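Local atomic coordinates of HP0420 homologue (Helicobacter felis, PDB entry 3LW3), a protein that is of unknown function but forms a hotdog-fold dimer and may, like many hotdog proteins, act on acyl-thioester compounds. Residues 36-41 with 69-74; 82-87 with 126-131. All blocks are in the same frame, centred on the assembly; numbering follows the deposited sequence.

Overall arrangement
Both contacts belong to the hotdog fold, in which the antiparallel sheet wraps around the long helix 57-72. Contact 1 comes first along the chain and joins strand 37-42 to the last turn of that helix. Contact 2 follows and pairs strand 77-86, which comes directly after the helix, with strand 121-132. Their centres lie about 14 Å apart on the same sheet, and they meet where Leu69 and Leu72 of the helix pack on Ile130. One contact thus packs the end of the helix against the sheet, while the other includes the strand, 77-86, through which the sheet continues into the second subunit of the dimer.

Contact 1 of 2, residues 36-41 with 69-74; sequences GKATVC and LCALNK
Ala38 and Cys70 meet through their CB atoms, 3.6 Å apart, where the last turn of helix 57-72 lies against strand 37-42. The Ala38 side chain is this one methyl, directed at the helix, and it also touches the backbone N of Ala71 at 3.6 Å. Its small size lets the strand approach closely, with the CA atoms of Lys37 and Ala71 only 4.2 Å apart. Along Cys70, CB rests on the Ala38 methyl; SG, turned anti to the carbonyl carbon (chi1 -67°), leads away from that methyl, and the side chain packs on Leu16. This is part of the helix-on-sheet packing that defines the hotdog fold, the helix being the sausage and the curved antiparallel sheet the bun. Ala71 lays its CB along the strand backbone, 3.9 Å from Lys37 C, and reaches Ala100 on the next strand; a small residue suits this tight seam. Gly36, with positive phi (81°), enters the strand from a turn, a conformation readily adopted without a side chain. A water bridges the edge of the contact, accepting from Gly36 N at 2.8 Å and donating to Ala71 O at 3.0 Å. Lys37 points away from the helix, its charge at the surface.

Contact 2 of 2, residues 82-87 with 126-131; sequences MKVNLL and GDFEIL
Strands 82-86 and 126-131 run antiparallel, their axes approaching to 4.7 Å, and Lys83 and Asp127 form a hydrogen-bonded pair between the non-hydrogen-bonded pairs Met82-Phe128 and Val84-Gly126. Lys83 N donates to Asp127 O at 3.0 Å, and Asp127 N returns a bond of equal length to Lys83 O; both are fairly straight, with angles of 163° and 158° at the hydrogen. On the helix-facing side, Met82 and Phe128 lie side by side and point the same way. Met82 CB touches Phe128 CD1 at 3.8 Å, and the bend at chi3 (66°) folds the terminal methyl back, with CE 3.8 Å from Phe128 CE1. Met82 SD sits 4.9 Å from the ring centroid in an oblique Met-aromatic contact, for which a flexible, polarisable side chain is well suited. One ring position farther on, and from the same side of the ring as Met82 CB, Val84 CG1 approaches Phe128 CZ at 3.9 Å. The same methyl lies 3.9 Å from Gly126 CA and occupies the place a side chain at Gly126 would take, so glycine suits the position. On the reverse side, Asp127 forms a salt bridge with Arg113 of strand 109-118, while the Lys83 ammonium makes a weak hydrogen bond to Met82 O of the second subunit. Phe128 is roofed by Ala64 and Ser65 of helix 57-72, and Met82 by Val61. Beyond strand 77-86, residues 82-85 pair antiparallel with a strand of the second subunit, carrying the sheet across the dimer interface.

Contact 1 of 2, residues 36-41 with 69-74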
loop_
_atom_site.group_PDB
_atom_site.type_symbol
_atom_site.label_atom_id
_atom_site.label_comp_id
_atom_site.label_asym_id
_atom_site.label_seq_id
_atom_site.Cartn_x
_atom_site.Cartn_y
_atom_site.Cartn_z
ATOM N N GLY B 36 -7.250 -15.448 13.389
ATOM C CA GLY B 36 -5.907 -14.893 13.237
ATOM C C GLY B 36 -5.418 -14.843 11.769
ATOM O O GLY B 36 -4.221 -14.603 11.537
ATOM N N LYS B 37 -6.311 -15.101 10.808
ATOM C CA LYS B 37 -5.977 -15.090 9.365
ATOM C C LYS B 37 -7.017 -14.304 8.566
ATOM O O LYS B 37 -8.151 -14.070 9.013
ATOM C CB LYS B 37 -5.963 -16.510 8.803
ATOM C CG LYS B 37 -5.007 -17.452 9.516
ATOM C CD LYS B 37 -5.168 -18.885 9.017
ATOM C CE LYS B 37 -4.288 -19.867 9.829
ATOM N NZ LYS B 37 -4.614 -21.302 9.481
ATOM N N ALA B 38 -6.643 -13.986 7.328
ATOM C CA ALA B 38 -7.570 -13.456 6.326
ATOM C C ALA B 38 -7.000 -13.705 4.954
ATOM O O ALA B 38 -5.767 -13.774 4.768
ATOM C CB ALA B 38 -7.789 -11.982 6.527
ATOM N N THR B 39 -7.899 -13.787 3.984
ATOM C CA THR B 39 -7.495 -13.866 2.560
ATOM C C THR B 39 -8.300 -12.842 1.794
ATOM O O THR B 39 -9.515 -12.744 1.962
ATOM C CB THR B 39 -7.760 -15.256 1.961
ATOM O OG1 THR B 39 -6.949 -16.233 2.598
ATOM C CG2 THR B 39 -7.461 -15.306 0.516
ATOM N N VAL B 40 -7.620 -12.071 0.958
ATOM C CA VAL B 40 -8.280 -11.214 -0.028
ATOM C C VAL B 40 -7.756 -11.579 -1.400
ATOM O O VAL B 40 -6.628 -12.139 -1.537
ATOM C CB VAL B 40 -8.072 -9.711 0.274
ATOM C CG1 VAL B 40 -8.387 -9.396 1.748
ATOM C CG2 VAL B 40 -6.665 -9.247 -0.103
ATOM N N CYS B 41 -8.503 -11.209 -2.432
ATOM C CA CYS B 41 -8.109 -11.515 -3.793
ATOM C C CYS B 41 -8.108 -10.255 -4.671
ATOM O O CYS B 41 -9.117 -9.547 -4.776
ATOM C CB CYS B 41 -9.036 -12.563 -4.398
ATOM S SG CYS B 41 -8.473 -13.043 -6.062
ATOM N N LEU B 69 -4.760 -6.135 7.961
ATOM C CA LEU B 69 -5.743 -5.537 8.893
ATOM C C LEU B 69 -6.885 -6.520 9.187
ATOM O O LEU B 69 -7.308 -6.642 10.325
ATOM C CB LEU B 69 -6.245 -4.196 8.363
ATOM C CG LEU B 69 -5.190 -3.090 8.484
ATOM C CD1 LEU B 69 -5.434 -1.805 7.598
ATOM C CD2 LEU B 69 -5.093 -2.703 9.965
ATOM N N CYS B 70 -7.373 -7.230 8.168
ATOM C CA CYS B 70 -8.455 -8.189 8.369
ATOM C C CYS B 70 -8.084 -9.402 9.246
ATOM O O CYS B 70 -8.942 -9.960 9.951
ATOM C CB CYS B 70 -8.994 -8.669 7.028
ATOM S SG CYS B 70 -9.837 -7.421 6.076
ATOM N N ALA B 71 -6.829 -9.804 9.233
ATOM C CA ALA B 71 -6.385 -10.929 10.047
ATOM C C ALA B 71 -6.522 -10.633 11.545
ATOM O O ALA B 71 -6.830 -11.541 12.326
ATOM C CB ALA B 71 -4.884 -11.269 9.729
ATOM N N LEU B 72 -6.238 -9.390 11.918
ATOM C CA LEU B 72 -6.369 -8.953 13.318
ATOM C C LEU B 72 -7.812 -8.486 13.616
ATOM O O LEU B 72 -8.359 -8.766 14.695
ATOM C CB LEU B 72 -5.377 -7.832 13.622
ATOM C CG LEU B 72 -5.434 -7.286 15.036
ATOM C CD1 LEU B 72 -5.118 -8.433 15.949
ATOM C CD2 LEU B 72 -4.424 -6.183 15.121
ATOM N N ASN B 73 -8.431 -7.803 12.651
ATOM C CA ASN B 73 -9.829 -7.391 12.703
ATOM C C ASN B 73 -10.205 -6.617 13.979
ATOM O O ASN B 73 -11.180 -6.942 14.629
ATOM C CB ASN B 73 -10.773 -8.597 12.518
ATOM C CG ASN B 73 -12.223 -8.185 12.286
ATOM O OD1 ASN B 73 -13.143 -8.922 12.650
ATOM N ND2 ASN B 73 -12.440 -7.002 11.737
ATOM N N LYS B 74 -9.418 -5.610 14.319
ATOM C CA LYS B 74 -9.696 -4.746 15.463
ATOM C C LYS B 74 -10.072 -3.322 15.041
ATOM O O LYS B 74 -9.393 -2.692 14.204
ATOM C CB LYS B 74 -8.496 -4.677 16.396
ATOM C CG LYS B 74 -8.063 -6.012 16.922
ATOM C CD LYS B 74 -8.473 -6.177 18.395
ATOM C CE LYS B 74 -8.863 -7.627 18.742
ATOM N NZ LYS B 74 -7.721 -8.426 19.255
HETATM O O HOH W 1 -8.797 -13.159 13.886
#

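Contact 2 of 2, residues 82-87 with 126-131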
loop_
_atom_site.group_PDB
_atom_site.type_symbol
_atom_site.label_atom_id
_atom_site.label_comp_id
_atom_site.label_asym_id
_atom_site.label_seq_id
_atom_site.Cartn_x
_atom_site.Cartn_y
_atom_site.Cartn_z
ATOM N N MET B 82 5.942 -1.577 7.672
ATOM C CA MET B 82 5.974 -2.808 6.904
ATOM C C MET B 82 7.314 -3.001 6.237
ATOM O O MET B 82 8.030 -2.040 5.958
ATOM C CB MET B 82 4.886 -2.763 5.817
ATOM C CG MET B 82 5.173 -1.746 4.711
ATOM S SD MET B 82 3.779 -1.509 3.569
ATOM C CE MET B 82 2.525 -0.781 4.585
ATOM N N LYS B 83 7.654 -4.264 5.999
ATOM C CA LYS B 83 8.815 -4.651 5.221
ATOM C C LYS B 83 8.295 -5.654 4.189
ATOM O O LYS B 83 7.744 -6.700 4.551
ATOM C CB LYS B 83 9.843 -5.314 6.103
ATOM C CG LYS B 83 11.207 -5.431 5.408
ATOM C CD LYS B 83 11.292 -6.690 4.519
ATOM C CE LYS B 83 12.371 -6.545 3.412
ATOM N NZ LYS B 83 12.245 -5.209 2.742
ATOM N N VAL B 84 8.445 -5.349 2.909
ATOM C CA VAL B 84 7.755 -6.134 1.882
ATOM C C VAL B 84 8.639 -6.345 0.657
ATOM O O VAL B 84 9.472 -5.467 0.290
ATOM C CB VAL B 84 6.371 -5.534 1.449
ATOM C CG1 VAL B 84 5.470 -5.299 2.631
ATOM C CG2 VAL B 84 6.561 -4.288 0.675
ATOM N N ASN B 85 8.437 -7.499 0.032
ATOM C CA ASN B 85 9.157 -7.908 -1.193
ATOM C C ASN B 85 8.128 -8.156 -2.289
ATOM O O ASN B 85 7.184 -8.964 -2.122
ATOM C CB ASN B 85 9.948 -9.196 -0.979
ATOM C CG ASN B 85 11.028 -9.045 0.079
ATOM O OD1 ASN B 85 11.209 -9.932 0.916
ATOM N ND2 ASN B 85 11.734 -7.938 0.059
ATOM N N LEU B 86 8.284 -7.413 -3.377
ATOM C CA LEU B 86 7.438 -7.543 -4.547
ATOM C C LEU B 86 8.209 -8.444 -5.490
ATOM O O LEU B 86 9.126 -7.993 -6.197
ATOM C CB LEU B 86 7.098 -6.178 -5.166
ATOM C CG LEU B 86 6.178 -5.303 -4.297
ATOM C CD1 LEU B 86 6.797 -4.805 -3.040
ATOM C CD2 LEU B 86 5.622 -4.088 -5.071
ATOM N N LEU B 87 7.910 -9.742 -5.459
ATOM C CA LEU B 87 8.788 -10.734 -6.113
ATOM C C LEU B 87 8.725 -10.772 -7.636
ATOM O O LEU B 87 9.650 -11.241 -8.298
ATOM C CB LEU B 87 8.576 -12.139 -5.531
ATOM C CG LEU B 87 8.755 -12.226 -4.016
ATOM C CD1 LEU B 87 8.462 -13.595 -3.491
ATOM C CD2 LEU B 87 10.191 -11.882 -3.704
ATOM N N GLY B 126 5.423 -10.191 2.842
ATOM C CA GLY B 126 5.667 -9.054 3.697
ATOM C C GLY B 126 5.297 -9.259 5.135
ATOM O O GLY B 126 4.460 -10.108 5.408
ATOM N N ASP B 127 5.914 -8.485 6.025
ATOM C CA ASP B 127 5.504 -8.395 7.437
ATOM C C ASP B 127 4.977 -6.988 7.734
ATOM O O ASP B 127 5.618 -5.990 7.360
ATOM C CB ASP B 127 6.668 -8.748 8.370
ATOM C CG ASP B 127 7.062 -10.206 8.243
ATOM O OD1 ASP B 127 6.177 -11.057 8.377
ATOM O OD2 ASP B 127 8.234 -10.528 7.940
ATOM N N PHE B 128 3.813 -6.910 8.363
ATOM C CA PHE B 128 3.170 -5.641 8.698
ATOM C C PHE B 128 3.114 -5.521 10.221
ATOM O O PHE B 128 2.823 -6.496 10.903
ATOM C CB PHE B 128 1.741 -5.594 8.148
ATOM C CG PHE B 128 1.699 -5.614 6.645
ATOM C CD1 PHE B 128 1.532 -4.446 5.940
ATOM C CD2 PHE B 128 1.920 -6.817 5.950
ATOM C CE1 PHE B 128 1.560 -4.460 4.544
ATOM C CE2 PHE B 128 1.938 -6.850 4.575
ATOM C CZ PHE B 128 1.795 -5.659 3.869
ATOM N N GLU B 129 3.358 -4.337 10.737
ATOM C CA GLU B 129 3.219 -4.103 12.166
ATOM C C GLU B 129 1.955 -3.258 12.292
ATOM O O GLU B 129 1.770 -2.285 11.528
ATOM C CB GLU B 129 4.423 -3.364 12.743
ATOM C CG GLU B 129 5.764 -3.981 12.362
ATOM C CD GLU B 129 6.007 -5.344 12.967
ATOM O OE1 GLU B 129 5.471 -5.570 14.077
ATOM O OE2 GLU B 129 6.733 -6.189 12.335
ATOM N N ILE B 130 1.080 -3.639 13.231
ATOM C CA ILE B 130 -0.180 -2.980 13.438
ATOM C C ILE B 130 -0.282 -2.527 14.871
ATOM O O ILE B 130 0.033 -3.307 15.757
ATOM C CB ILE B 130 -1.393 -3.884 13.060
ATOM C CG1 ILE B 130 -1.357 -4.243 11.539
ATOM C CG2 ILE B 130 -2.684 -3.221 13.519
ATOM C CD1 ILE B 130 -2.354 -5.313 11.132
ATOM N N LEU B 131 -0.665 -1.266 15.086
ATOM C CA LEU B 131 -0.887 -0.715 16.440
ATOM C C LEU B 131 -2.394 -0.650 16.761
ATOM O O LEU B 131 -3.216 -0.318 15.883
ATOM C CB LEU B 131 -0.287 0.687 16.585
ATOM C CG LEU B 131 1.205 0.898 16.339
ATOM C CD1 LEU B 131 1.596 2.334 16.664
ATOM C CD2 LEU B 131 2.076 -0.118 17.104
#